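PDB 3GOX: restriction endonuclease Hpy99I from Helicobacter pylori, which cuts double-stranded DNA at a specific target sequence as a type II restriction endonuclease of the beta-beta-alpha-Me class. Local coordinates for residues Y73-C78 and N86-F90; N30-V34 and V45-G49; V117-E123 and H159-W165; N154-D158 and W169-N175. All coordinates share one frame; numbering follows the deposited sequence. Where two conformers were deposited one is given.

Contact 1: Y73-C78 and N86-F90. With ZN (zinc ion), chain E.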
# COMPACT_ATOMS: atom_id res chain seq x y z
N TYR A 73 16.72 17.62 -4.13
CA TYR A 73 17.66 17.87 -5.24
C TYR A 73 16.93 18.19 -6.55
O TYR A 73 15.72 18.01 -6.64
CB TYR A 73 18.66 16.70 -5.41
CG TYR A 73 19.43 16.43 -4.14
CD1 TYR A 73 20.58 17.14 -3.85
CD2 TYR A 73 18.99 15.50 -3.21
CE1 TYR A 73 21.28 16.94 -2.67
CE2 TYR A 73 19.69 15.29 -2.02
CZ TYR A 73 20.83 16.02 -1.75
OH TYR A 73 21.56 15.85 -0.59
N ASP A 74 17.70 18.68 -7.53
CA ASP A 74 17.18 19.15 -8.82
C ASP A 74 16.76 18.02 -9.75
O ASP A 74 15.89 18.22 -10.62
CB ASP A 74 18.26 19.98 -9.56
CG ASP A 74 18.33 21.44 -9.13
OD1 ASP A 74 17.66 21.85 -8.16
OD2 ASP A 74 19.09 22.19 -9.77
N LYS A 75 17.38 16.85 -9.58
CA LYS A 75 17.19 15.71 -10.47
C LYS A 75 16.94 14.46 -9.65
O LYS A 75 17.29 14.39 -8.48
CB LYS A 75 18.42 15.48 -11.36
CG LYS A 75 18.78 16.69 -12.23
CD LYS A 75 20.09 16.49 -12.97
CE LYS A 75 20.41 17.66 -13.89
NZ LYS A 75 21.71 17.50 -14.61
N LYS A 76 16.31 13.49 -10.30
CA LYS A 76 15.85 12.27 -9.65
C LYS A 76 15.99 11.13 -10.66
O LYS A 76 15.77 11.33 -11.87
CB LYS A 76 14.40 12.42 -9.17
CG LYS A 76 13.78 11.21 -8.48
CD LYS A 76 12.35 11.48 -7.99
CE LYS A 76 11.89 10.38 -7.12
NZ LYS A 76 10.50 10.60 -6.64
N ILE A 77 16.36 9.95 -10.17
CA ILE A 77 16.49 8.75 -10.99
C ILE A 77 15.16 7.98 -10.95
O ILE A 77 14.69 7.63 -9.87
CB ILE A 77 17.61 7.84 -10.49
CG1 ILE A 77 18.94 8.58 -10.42
CG2 ILE A 77 17.73 6.60 -11.40
CD1 ILE A 77 20.05 7.81 -9.66
N CYS A 78 14.55 7.72 -12.11
CA CYS A 78 13.28 7.00 -12.18
C CYS A 78 13.47 5.53 -11.78
O CYS A 78 14.46 4.92 -12.17
CB CYS A 78 12.70 7.09 -13.58
SG CYS A 78 11.21 6.09 -13.83
N ASN A 86 14.98 15.76 -14.51
CA ASN A 86 14.66 16.87 -13.61
C ASN A 86 13.48 16.50 -12.72
O ASN A 86 12.61 15.70 -13.11
CB ASN A 86 14.32 18.13 -14.39
CG ASN A 86 15.53 18.72 -15.11
OD1 ASN A 86 16.68 18.54 -14.69
ND2 ASN A 86 15.27 19.43 -16.20
N THR A 87 13.45 17.09 -11.52
CA THR A 87 12.36 16.85 -10.55
C THR A 87 10.98 17.03 -11.14
O THR A 87 10.07 16.25 -10.82
CB THR A 87 12.49 17.78 -9.33
OG1 THR A 87 13.76 17.55 -8.71
CG2 THR A 87 11.40 17.53 -8.31
N ASP A 88 10.82 18.01 -12.02
CA ASP A 88 9.51 18.25 -12.65
C ASP A 88 9.09 17.17 -13.66
O ASP A 88 7.96 17.22 -14.15
CB ASP A 88 9.39 19.66 -13.25
CG ASP A 88 10.19 19.87 -14.53
OD1 ASP A 88 10.89 18.97 -15.03
OD2 ASP A 88 10.13 21.01 -15.05
N GLY A 89 9.96 16.19 -13.94
CA GLY A 89 9.62 15.01 -14.73
C GLY A 89 8.86 13.94 -13.95
O GLY A 89 8.55 12.88 -14.49
N PHE A 90 8.59 14.22 -12.66
CA PHE A 90 7.87 13.33 -11.75
C PHE A 90 6.72 14.11 -11.12
O PHE A 90 6.88 15.29 -10.83
CB PHE A 90 8.80 12.86 -10.63
CG PHE A 90 10.02 12.12 -11.12
CD1 PHE A 90 10.07 10.75 -11.07
CD2 PHE A 90 11.13 12.80 -11.61
CE1 PHE A 90 11.19 10.06 -11.50
CE2 PHE A 90 12.24 12.11 -12.03
CZ PHE A 90 12.27 10.76 -11.99
ZN ZN E . 10.92 6.49 -16.09
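The first of the two four-cysteine zinc sites of this endonuclease lies at one end of this contact, where Phe90 packs against Lys76 and Cys78. Cys78 SG binds the zinc ion at 2.3 Å, and Cys81, Cys107 and Cys110 complete the set, Cys78 and Cys81 forming one CxxC pair, Cys107 and Cys110 the other, as in many zinc ribbons and knuckles. The segment leading to Cys78 is the first strand of a short antiparallel hairpin, in which Lys75 and Asn86 face each other as a non-hydrogen-bonded pair. Just past that pair, Thr87 N donates to Asp74 O at 2.8 Å with an angle of 157°, tying the start of the 3-10 turn 87-89 to the residue before the strand. The turn then delivers Phe90 beneath Lys76. Because Lys76 has CG anti to its own N (chi1 180°) and is extended beyond it, the methylene chain runs obliquely over one ring face, and its amine continues to Thr103 OG1 and Arg104 O. In this CH-pi contact the lysine uses its aliphatic length as a lid while its charged end is satisfied elsewhere. Cys78 meets the same ring at the edge, with Cys78 CA 3.8 Å from Phe90 CE1, while Phe90 also touches Cys107. Over the face, Lys76 CD stands 3.8 Å from the centroid of the Phe90 ring, only 4° off the normal.

Contact 2: N30-V34 and V45-G49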
# COMPACT_ATOMS: atom_id res chain seq x y z
N ASN A 30 21.60 10.07 -20.38
CA ASN A 30 21.17 10.21 -18.99
C ASN A 30 20.66 8.93 -18.37
O ASN A 30 20.26 8.91 -17.20
CB ASN A 30 20.15 11.34 -18.81
CG ASN A 30 20.71 12.68 -19.20
OD1 ASN A 30 21.89 12.91 -19.03
ND2 ASN A 30 19.87 13.54 -19.75
N SER A 31 20.78 7.82 -19.10
CA SER A 31 20.55 6.49 -18.53
C SER A 31 21.58 6.21 -17.47
O SER A 31 22.78 6.36 -17.74
CB SER A 31 20.63 5.43 -19.63
OG SER A 31 19.60 5.57 -20.59
N VAL A 32 21.14 5.78 -16.29
CA VAL A 32 22.03 5.44 -15.18
C VAL A 32 22.50 4.00 -15.32
O VAL A 32 21.73 3.08 -15.58
CB VAL A 32 21.33 5.62 -13.81
CG1 VAL A 32 22.27 5.23 -12.64
CG2 VAL A 32 20.89 7.07 -13.68
N GLY A 33 23.80 3.83 -15.12
CA GLY A 33 24.42 2.51 -15.08
C GLY A 33 25.35 2.37 -13.90
O GLY A 33 25.77 3.36 -13.30
N VAL A 34 25.65 1.12 -13.58
CA VAL A 34 26.64 0.78 -12.55
C VAL A 34 27.84 0.08 -13.24
O VAL A 34 27.68 -0.75 -14.16
CB VAL A 34 26.02 -0.09 -11.44
CG1 VAL A 34 25.45 -1.38 -11.97
CG2 VAL A 34 27.04 -0.33 -10.34
N VAL A 45 29.40 -1.62 -18.30
CA VAL A 45 28.39 -0.89 -17.53
C VAL A 45 27.06 -1.64 -17.63
O VAL A 45 26.63 -1.98 -18.72
CB VAL A 45 28.17 0.52 -18.11
CG1 VAL A 45 27.13 1.28 -17.29
CG2 VAL A 45 29.47 1.30 -18.17
N LEU A 46 26.42 -1.89 -16.49
CA LEU A 46 25.03 -2.39 -16.49
C LEU A 46 24.12 -1.19 -16.45
O LEU A 46 24.02 -0.50 -15.41
CB LEU A 46 24.74 -3.30 -15.28
CG LEU A 46 23.30 -3.78 -15.17
CD1 LEU A 46 22.91 -4.59 -16.39
CD2 LEU A 46 23.12 -4.61 -13.92
N PHE A 47 23.44 -0.96 -17.57
CA PHE A 47 22.41 0.07 -17.62
C PHE A 47 21.12 -0.52 -17.06
O PHE A 47 20.59 -1.50 -17.57
CB PHE A 47 22.28 0.61 -19.04
CG PHE A 47 23.41 1.49 -19.42
CD1 PHE A 47 23.48 2.77 -18.89
CD2 PHE A 47 24.43 1.05 -20.25
CE1 PHE A 47 24.53 3.61 -19.21
CE2 PHE A 47 25.49 1.88 -20.57
CZ PHE A 47 25.55 3.16 -20.05
N ILE A 48 20.67 0.06 -15.96
CA ILE A 48 19.73 -0.60 -15.06
C ILE A 48 18.31 -0.67 -15.63
O ILE A 48 17.64 -1.70 -15.49
CB ILE A 48 19.72 0.07 -13.67
CG1 ILE A 48 21.12 -0.04 -13.05
CG2 ILE A 48 18.64 -0.54 -12.76
CD1 ILE A 48 21.37 0.96 -11.94
N GLY A 49 17.86 0.37 -16.33
CA GLY A 49 16.50 0.37 -16.89
C GLY A 49 16.25 -0.76 -17.87
O GLY A 49 15.22 -1.45 -17.81
O HOH W 1 19.24 2.93 -16.88
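Gly33 and Phe47 face each other as a non-hydrogen-bonded antiparallel pair, and the hairpin of strands 32-39 and 42-47, part of the SH3-like domain, is drawn together most closely here. With no side chain on Gly33, Val45 CG1, set opposite the backbone N of its own residue (chi1 -179°), can come to 3.7 Å from Gly33 CA, and the same methyl lies over one face of the Phe47 ring, offset toward its rim. The residue leading into the opposite strand meets that ring at its edge, where Ser31 O is in plane and 3.6 Å from Phe47 CE1. Val34 and Leu46 form a hydrogen-bonded pair, each N giving a bond of 2.9 Å to the other's O. Their side chains run alongside each other on the other face of the sheet, Val34 CG1 meeting Leu46 CB at 3.9 Å.

Toward Gly49 the packing relaxes. Val32 CG1 and Ile48 CD1 approach no closer than 4.4 Å, and the bond from Ile48 N to Val32 O is longer, 3.2 Å, although nearly straight at 171°. A water accepts from Gly49 N at 3.0 Å and lies close to Val32 O. Val34 and Ile48 pack on Val137 of the second subunit, while the carbonyls of Ile48 and Gly49 accept from its Arg146. The chemistry thus passes from apolar packing and strand pairing to water-assisted closure.

Contact 3: V117-E123 and H159-W165. With nucleotides of chain D.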
# COMPACT_ATOMS: atom_id res chain seq x y z
N VAL A 117 -5.15 2.29 -19.44
CA VAL A 117 -6.41 2.83 -19.94
C VAL A 117 -7.28 3.28 -18.78
O VAL A 117 -7.51 2.52 -17.85
CB VAL A 117 -7.17 1.77 -20.80
CG1 VAL A 117 -8.43 2.35 -21.42
CG2 VAL A 117 -6.26 1.21 -21.88
N LYS A 118 -7.76 4.53 -18.84
CA LYS A 118 -8.64 5.07 -17.81
C LYS A 118 -10.01 4.39 -17.83
O LYS A 118 -10.41 3.79 -18.83
CB LYS A 118 -8.84 6.58 -18.00
CG LYS A 118 -7.59 7.41 -17.80
CD LYS A 118 -7.10 7.40 -16.33
CE LYS A 118 -5.58 7.44 -16.26
NZ LYS A 118 -4.98 6.34 -17.10
N LEU A 119 -10.70 4.46 -16.70
CA LEU A 119 -12.08 4.01 -16.61
C LEU A 119 -12.93 4.85 -17.56
O LEU A 119 -12.93 6.08 -17.48
CB LEU A 119 -12.59 4.14 -15.18
CG LEU A 119 -14.03 3.71 -14.89
CD1 LEU A 119 -14.21 2.22 -15.13
CD2 LEU A 119 -14.41 4.10 -13.46
N SER A 120 -13.64 4.19 -18.48
CA SER A 120 -14.48 4.89 -19.44
C SER A 120 -15.65 5.59 -18.74
O SER A 120 -16.05 5.21 -17.64
CB SER A 120 -14.99 3.94 -20.53
OG SER A 120 -16.07 3.14 -20.08
N SER A 121 -16.19 6.61 -19.40
CA SER A 121 -17.29 7.39 -18.84
C SER A 121 -18.56 6.55 -18.64
O SER A 121 -19.21 6.68 -17.61
CB SER A 121 -17.61 8.59 -19.74
OG SER A 121 -17.95 8.18 -21.06
N THR A 122 -18.88 5.68 -19.60
CA THR A 122 -20.05 4.79 -19.45
C THR A 122 -19.82 3.73 -18.37
O THR A 122 -20.73 3.35 -17.66
CB THR A 122 -20.48 4.12 -20.78
OG1 THR A 122 -19.46 3.22 -21.25
CG2 THR A 122 -20.74 5.18 -21.85
N GLU A 123 -18.58 3.24 -18.24
CA GLU A 123 -18.27 2.28 -17.18
C GLU A 123 -18.32 2.93 -15.79
O GLU A 123 -18.78 2.31 -14.83
CB GLU A 123 -16.91 1.63 -17.42
CG GLU A 123 -16.93 0.60 -18.56
CD GLU A 123 -17.62 -0.69 -18.18
OE1 GLU A 123 -17.42 -1.19 -17.06
OE2 GLU A 123 -18.40 -1.22 -18.99
N HIS A 159 -10.93 -0.52 -11.62
CA HIS A 159 -11.11 -0.81 -13.04
C HIS A 159 -9.90 -1.54 -13.62
O HIS A 159 -8.78 -1.49 -13.04
CB HIS A 159 -11.42 0.48 -13.83
CG HIS A 159 -10.21 1.26 -14.22
ND1 HIS A 159 -9.51 2.06 -13.33
CD2 HIS A 159 -9.56 1.36 -15.40
CE1 HIS A 159 -8.48 2.61 -13.96
NE2 HIS A 159 -8.49 2.21 -15.21
N ASN A 160 -10.13 -2.23 -14.72
CA ASN A 160 -9.07 -2.89 -15.47
C ASN A 160 -8.40 -1.88 -16.41
O ASN A 160 -9.05 -1.32 -17.30
CB ASN A 160 -9.63 -4.10 -16.23
CG ASN A 160 -8.55 -4.88 -16.98
OD1 ASN A 160 -7.91 -4.35 -17.87
ND2 ASN A 160 -8.37 -6.15 -16.62
N HIS A 161 -7.10 -1.67 -16.22
CA HIS A 161 -6.38 -0.66 -17.02
C HIS A 161 -5.80 -1.19 -18.35
O HIS A 161 -5.05 -0.48 -19.02
CB HIS A 161 -5.31 0.05 -16.19
CG HIS A 161 -4.21 -0.84 -15.71
ND1 HIS A 161 -3.86 -0.93 -14.37
CD2 HIS A 161 -3.37 -1.66 -16.37
CE1 HIS A 161 -2.86 -1.78 -14.24
NE2 HIS A 161 -2.54 -2.24 -15.44
N ASP A 162 -6.17 -2.42 -18.72
CA ASP A 162 -5.97 -2.92 -20.09
C ASP A 162 -7.17 -2.66 -20.99
O ASP A 162 -7.02 -2.44 -22.19
CB ASP A 162 -5.68 -4.42 -20.06
CG ASP A 162 -4.42 -4.75 -19.27
OD1 ASP A 162 -3.46 -3.95 -19.33
OD2 ASP A 162 -4.39 -5.80 -18.60
N THR A 163 -8.37 -2.69 -20.42
CA THR A 163 -9.61 -2.54 -21.17
C THR A 163 -10.35 -1.21 -20.94
O THR A 163 -11.16 -0.80 -21.77
CB THR A 163 -10.58 -3.68 -20.81
OG1 THR A 163 -10.89 -3.62 -19.41
CG2 THR A 163 -9.97 -5.05 -21.11
N GLY A 164 -10.10 -0.56 -19.80
CA GLY A 164 -10.87 0.62 -19.38
C GLY A 164 -12.21 0.29 -18.74
O GLY A 164 -13.00 1.20 -18.45
N TRP A 165 -12.49 -0.98 -18.48
CA TRP A 165 -13.79 -1.36 -17.93
C TRP A 165 -13.74 -1.58 -16.42
O TRP A 165 -12.71 -1.91 -15.85
CB TRP A 165 -14.35 -2.60 -18.62
CG TRP A 165 -14.39 -2.47 -20.10
CD1 TRP A 165 -14.54 -1.31 -20.83
CD2 TRP A 165 -14.29 -3.53 -21.06
NE1 TRP A 165 -14.52 -1.59 -22.17
CE2 TRP A 165 -14.36 -2.95 -22.34
CE3 TRP A 165 -14.12 -4.91 -20.95
CZ2 TRP A 165 -14.29 -3.71 -23.51
CZ3 TRP A 165 -14.05 -5.67 -22.11
CH2 TRP A 165 -14.14 -5.06 -23.37
P DA D 8 -7.75 2.66 -9.92
OP1 DA D 8 -8.27 1.40 -10.51
OP2 DA D 8 -7.25 3.74 -10.81
O5' DA D 8 -8.92 3.26 -9.01
C5' DA D 8 -9.21 4.66 -8.98
C4' DA D 8 -8.94 5.21 -7.60
O4' DA D 8 -7.54 5.53 -7.46
C3' DA D 8 -9.65 6.52 -7.30
O3' DA D 8 -10.97 6.21 -6.82
C2' DA D 8 -8.80 7.11 -6.20
C1' DA D 8 -7.41 6.51 -6.43
N9 DA D 8 -6.37 7.45 -6.85
C8 DA D 8 -5.64 7.44 -8.01
N7 DA D 8 -4.75 8.40 -8.09
C5 DA D 8 -4.91 9.10 -6.90
C6 DA D 8 -4.25 10.22 -6.37
N6 DA D 8 -3.26 10.86 -6.99
N1 DA D 8 -4.66 10.67 -5.16
C2 DA D 8 -5.65 10.03 -4.54
N3 DA D 8 -6.34 8.96 -4.93
C4 DA D 8 -5.92 8.54 -6.13
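Val117, His159 and Gly164 bury the greatest areas where the segment before helix 121-128 lies against the loop of the beta-beta-alpha-Me hairpin. Val117 is gripped through its backbone and its side chain: Val117 N donates to His161 O at 2.8 Å, almost straight at 176°, while CG1 rests 3.6 Å from Gly164 CA and CG2 points to the carbonyls of His161 and Asp162. Its own carbonyl receives the imidazole of His159, NE2 to Val117 O at 2.8 Å, the acceptor lying in the ring plane. His159 CG sits between the backbone N and the carbonyl carbon (chi1 84°), a setting that turns the ring so that its other nitrogen, ND1, faces the phosphate of DA8 of DNA chain D through a weak bond to OP1. Leu119 closes one ring face with CB in a CH-pi contact, 4.1 Å from the centroid. A second-shell carbonyl thereby fixes the rotation of a histidine that meets the DNA backbone, consistent with the general-base histidine familiar in this nuclease family. Gly164, with a positive phi that suits glycine, receives Ser120 N on its O at 3.1 Å. Ser120 in turn N-caps the helix, its OG accepting from Glu123 N, and Glu123 lies across Trp165 and reaches Gly166 N. The contact therefore fastens the first turn of helix 121-128 to the loop between strands 155-159 and 166-171.

Contact 4: N154-D158 and W169-N175. With NA (sodium ion), chain G; ZN (zinc ion), chain F; nucleotides of chain D.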
# COMPACT_ATOMS: atom_id res chain seq x y z
N ASN A 154 -12.52 3.89 3.26
CA ASN A 154 -12.86 4.61 2.05
C ASN A 154 -12.88 3.63 0.88
O ASN A 154 -12.02 2.77 0.76
CB ASN A 154 -11.87 5.75 1.75
CG ASN A 154 -11.93 6.87 2.78
OD1 ASN A 154 -12.97 7.09 3.44
ND2 ASN A 154 -10.83 7.62 2.89
N LEU A 155 -13.88 3.76 0.01
CA LEU A 155 -14.04 2.88 -1.13
C LEU A 155 -13.66 3.57 -2.44
O LEU A 155 -13.68 4.81 -2.55
CB LEU A 155 -15.48 2.37 -1.23
CG LEU A 155 -16.04 1.68 0.01
CD1 LEU A 155 -17.36 1.03 -0.36
CD2 LEU A 155 -15.09 0.67 0.65
N VAL A 156 -13.36 2.76 -3.44
CA VAL A 156 -13.00 3.26 -4.77
C VAL A 156 -13.63 2.41 -5.86
O VAL A 156 -13.93 1.23 -5.63
CB VAL A 156 -11.47 3.26 -4.98
CG1 VAL A 156 -10.80 4.21 -4.01
CG2 VAL A 156 -10.90 1.84 -4.88
N HIS A 157 -13.83 3.07 -7.01
CA HIS A 157 -14.10 2.44 -8.30
C HIS A 157 -12.83 1.74 -8.75
O HIS A 157 -11.89 2.42 -9.17
CB HIS A 157 -14.36 3.48 -9.40
CG HIS A 157 -15.54 4.37 -9.21
ND1 HIS A 157 -15.45 5.61 -8.61
CD2 HIS A 157 -16.82 4.26 -9.64
CE1 HIS A 157 -16.63 6.19 -8.63
NE2 HIS A 157 -17.48 5.40 -9.26
N ASP A 158 -12.75 0.42 -8.64
CA ASP A 158 -11.62 -0.27 -9.28
C ASP A 158 -11.95 -0.58 -10.75
O ASP A 158 -13.09 -0.81 -11.10
CB ASP A 158 -11.30 -1.53 -8.48
CG ASP A 158 -10.23 -2.37 -9.10
OD1 ASP A 158 -9.19 -1.83 -9.56
OD2 ASP A 158 -10.41 -3.61 -9.08
N TRP A 169 -16.55 -2.21 -6.69
CA TRP A 169 -16.29 -1.35 -5.55
C TRP A 169 -15.54 -2.15 -4.52
O TRP A 169 -16.01 -3.19 -4.06
CB TRP A 169 -17.60 -0.80 -4.97
CG TRP A 169 -18.20 0.28 -5.81
CD1 TRP A 169 -19.12 0.13 -6.81
CD2 TRP A 169 -17.92 1.68 -5.73
NE1 TRP A 169 -19.42 1.35 -7.36
CE2 TRP A 169 -18.71 2.32 -6.71
CE3 TRP A 169 -17.08 2.46 -4.92
CZ2 TRP A 169 -18.68 3.71 -6.90
CZ3 TRP A 169 -17.05 3.83 -5.11
CH2 TRP A 169 -17.85 4.44 -6.09
N ILE A 170 -14.35 -1.66 -4.15
CA ILE A 170 -13.47 -2.32 -3.18
C ILE A 170 -12.88 -1.24 -2.27
O ILE A 170 -12.94 -0.03 -2.57
CB ILE A 170 -12.32 -3.15 -3.86
CG1 ILE A 170 -11.40 -2.26 -4.71
CG2 ILE A 170 -12.90 -4.29 -4.72
CD1 ILE A 170 -10.20 -3.02 -5.30
N CYS A 171 -12.28 -1.65 -1.15
CA CYS A 171 -11.66 -0.67 -0.26
C CYS A 171 -10.35 -0.15 -0.85
O CYS A 171 -9.70 -0.82 -1.65
CB CYS A 171 -11.50 -1.22 1.16
SG CYS A 171 -10.11 -2.38 1.40
N ASP A 172 -10.01 1.08 -0.47
CA ASP A 172 -8.78 1.76 -0.94
C ASP A 172 -7.54 0.95 -0.56
O ASP A 172 -6.58 0.90 -1.33
CB ASP A 172 -8.74 3.19 -0.36
CG ASP A 172 -7.50 3.99 -0.76
OD1 ASP A 172 -7.48 4.56 -1.87
OD2 ASP A 172 -6.58 4.13 0.07
N SER A 173 -7.56 0.32 0.60
CA SER A 173 -6.44 -0.52 1.03
C SER A 173 -6.19 -1.64 0.01
O SER A 173 -5.05 -1.84 -0.45
CB SER A 173 -6.74 -1.08 2.41
OG SER A 173 -5.75 -1.97 2.87
N CYS A 174 -7.23 -2.38 -0.35
CA CYS A 174 -7.10 -3.45 -1.35
C CYS A 174 -6.71 -2.91 -2.71
O CYS A 174 -5.87 -3.50 -3.39
CB CYS A 174 -8.42 -4.23 -1.47
SG CYS A 174 -8.63 -5.39 -0.08
N ASN A 175 -7.30 -1.79 -3.12
CA ASN A 175 -7.01 -1.23 -4.44
C ASN A 175 -5.53 -0.85 -4.58
O ASN A 175 -4.90 -1.14 -5.60
CB ASN A 175 -7.89 -0.01 -4.70
CG ASN A 175 -7.78 0.49 -6.12
OD1 ASN A 175 -8.01 -0.25 -7.06
ND2 ASN A 175 -7.43 1.77 -6.28
NA NA G . -7.49 -0.32 -9.30
ZN ZN F . -10.58 -4.64 0.96
P DA D 8 -7.75 2.66 -9.92
OP1 DA D 8 -8.27 1.40 -10.51
OP2 DA D 8 -7.25 3.74 -10.81
O5' DA D 8 -8.92 3.26 -9.01
C5' DA D 8 -9.21 4.66 -8.98
C4' DA D 8 -8.94 5.21 -7.60
O4' DA D 8 -7.54 5.53 -7.46
C3' DA D 8 -9.65 6.52 -7.30
O3' DA D 8 -10.97 6.21 -6.82
C2' DA D 8 -8.80 7.11 -6.20
C1' DA D 8 -7.41 6.51 -6.43
N9 DA D 8 -6.37 7.45 -6.85
C8 DA D 8 -5.64 7.44 -8.01
N7 DA D 8 -4.75 8.40 -8.09
C5 DA D 8 -4.91 9.10 -6.90
C6 DA D 8 -4.25 10.22 -6.37
N6 DA D 8 -3.26 10.86 -6.99
N1 DA D 8 -4.66 10.67 -5.16
C2 DA D 8 -5.65 10.03 -4.54
N3 DA D 8 -6.34 8.96 -4.93
C4 DA D 8 -5.92 8.54 -6.13
P DG D 7 -0.69 2.08 -9.15
OP1 DG D 7 -0.59 1.08 -10.24
OP2 DG D 7 -0.05 3.41 -9.30
O5' DG D 7 -2.24 2.32 -8.86
C5' DG D 7 -3.06 1.23 -8.47
C4' DG D 7 -4.43 1.72 -8.06
O4' DG D 7 -4.27 2.69 -6.99
C3' DG D 7 -5.24 2.44 -9.13
O3' DG D 7 -6.63 2.28 -8.83
C2' DG D 7 -4.82 3.88 -8.94
C1' DG D 7 -4.68 3.98 -7.43
N9 DG D 7 -3.68 4.95 -6.98
C8 DG D 7 -2.55 5.35 -7.66
N7 DG D 7 -1.88 6.29 -7.04
C5 DG D 7 -2.60 6.52 -5.88
C6 DG D 7 -2.37 7.45 -4.83
O6 DG D 7 -1.49 8.31 -4.73
N1 DG D 7 -3.33 7.34 -3.82
C2 DG D 7 -4.39 6.46 -3.84
N2 DG D 7 -5.20 6.50 -2.77
N3 DG D 7 -4.63 5.60 -4.82
C4 DG D 7 -3.70 5.69 -5.80
O HOH W 2 -5.48 -1.33 -8.69
O HOH W 3 -6.64 -0.68 -11.58
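His157 and Trp169 lie side by side on one face of the hairpin, their planes 44° apart and the imidazole centroid 4.1 Å from that of the six-membered ring. In this His157 conformer (one of two), Trp169 CH2 lies over one imidazole face; His157 CG lies over one face of the indole, toward its rim, and Leu155 CB is at the indole edge, 4.0 Å from Trp169 CE3. Their polar ends have partners beyond the hairpin: His157 NE2 bonds Asp128 and ND1 a DNA phosphate, Trp169 NE1 bonds Met127 O. The Asp158 carboxylate and Asn175 amide, 65° apart, both have CG opposite the backbone N (chi1 175° for Asp158), which brings their OD1 atoms to one sodium ion. Asp158 OD1 and Asn175 OD1 each bind the sodium at 2.3 Å, and as co-ligands stand 3.2 Å apart. The frame is the beta-beta-alpha-metal fold: Val156 and Ile170 exchange backbone bonds, and Val156 CG2 packs 3.5 Å from Asn175 CB. Cys171 and Cys174 bind the second zinc ion with Cys140 and Cys143, and Cys171 SG caps the helix.

DNA completes the sodium site with DA8 OP1 of chain D at 2.2 Å and, more distantly, DG7 O3' of the same chain, beside two waters. Asn175 ND2 donates to DG7 O3' at 2.7 Å. Metal and amide thus converge on one phosphodiester, sodium probably marking where a catalytic metal would polarise the leaving oxygen.

How the contacts relate
Contacts 2 and 4 are buried, each joining the two strands of a hairpin, and both hydrogen-bond to the second subunit; contacts 1 and 3 are only partly buried, depend more on loops and merely brush that subunit. Contacts 1 and 2 touch where Ile77 meets Val32, linking the zinc-bound hairpin to the SH3-like sheet. Contacts 3 and 4 share the hairpin 155-171, and Leu119 packs on His157 between them. The two halves are far apart, with the centres of contacts 2 and 4 about 37 Å from each other. Apolar strand pairing dominates contact 2, contact 3 combines backbone bonds with a histidine turned to a DNA phosphate, and contact 4 joins two metals with DNA; zinc-binding cysteines recur in contacts 1 and 4.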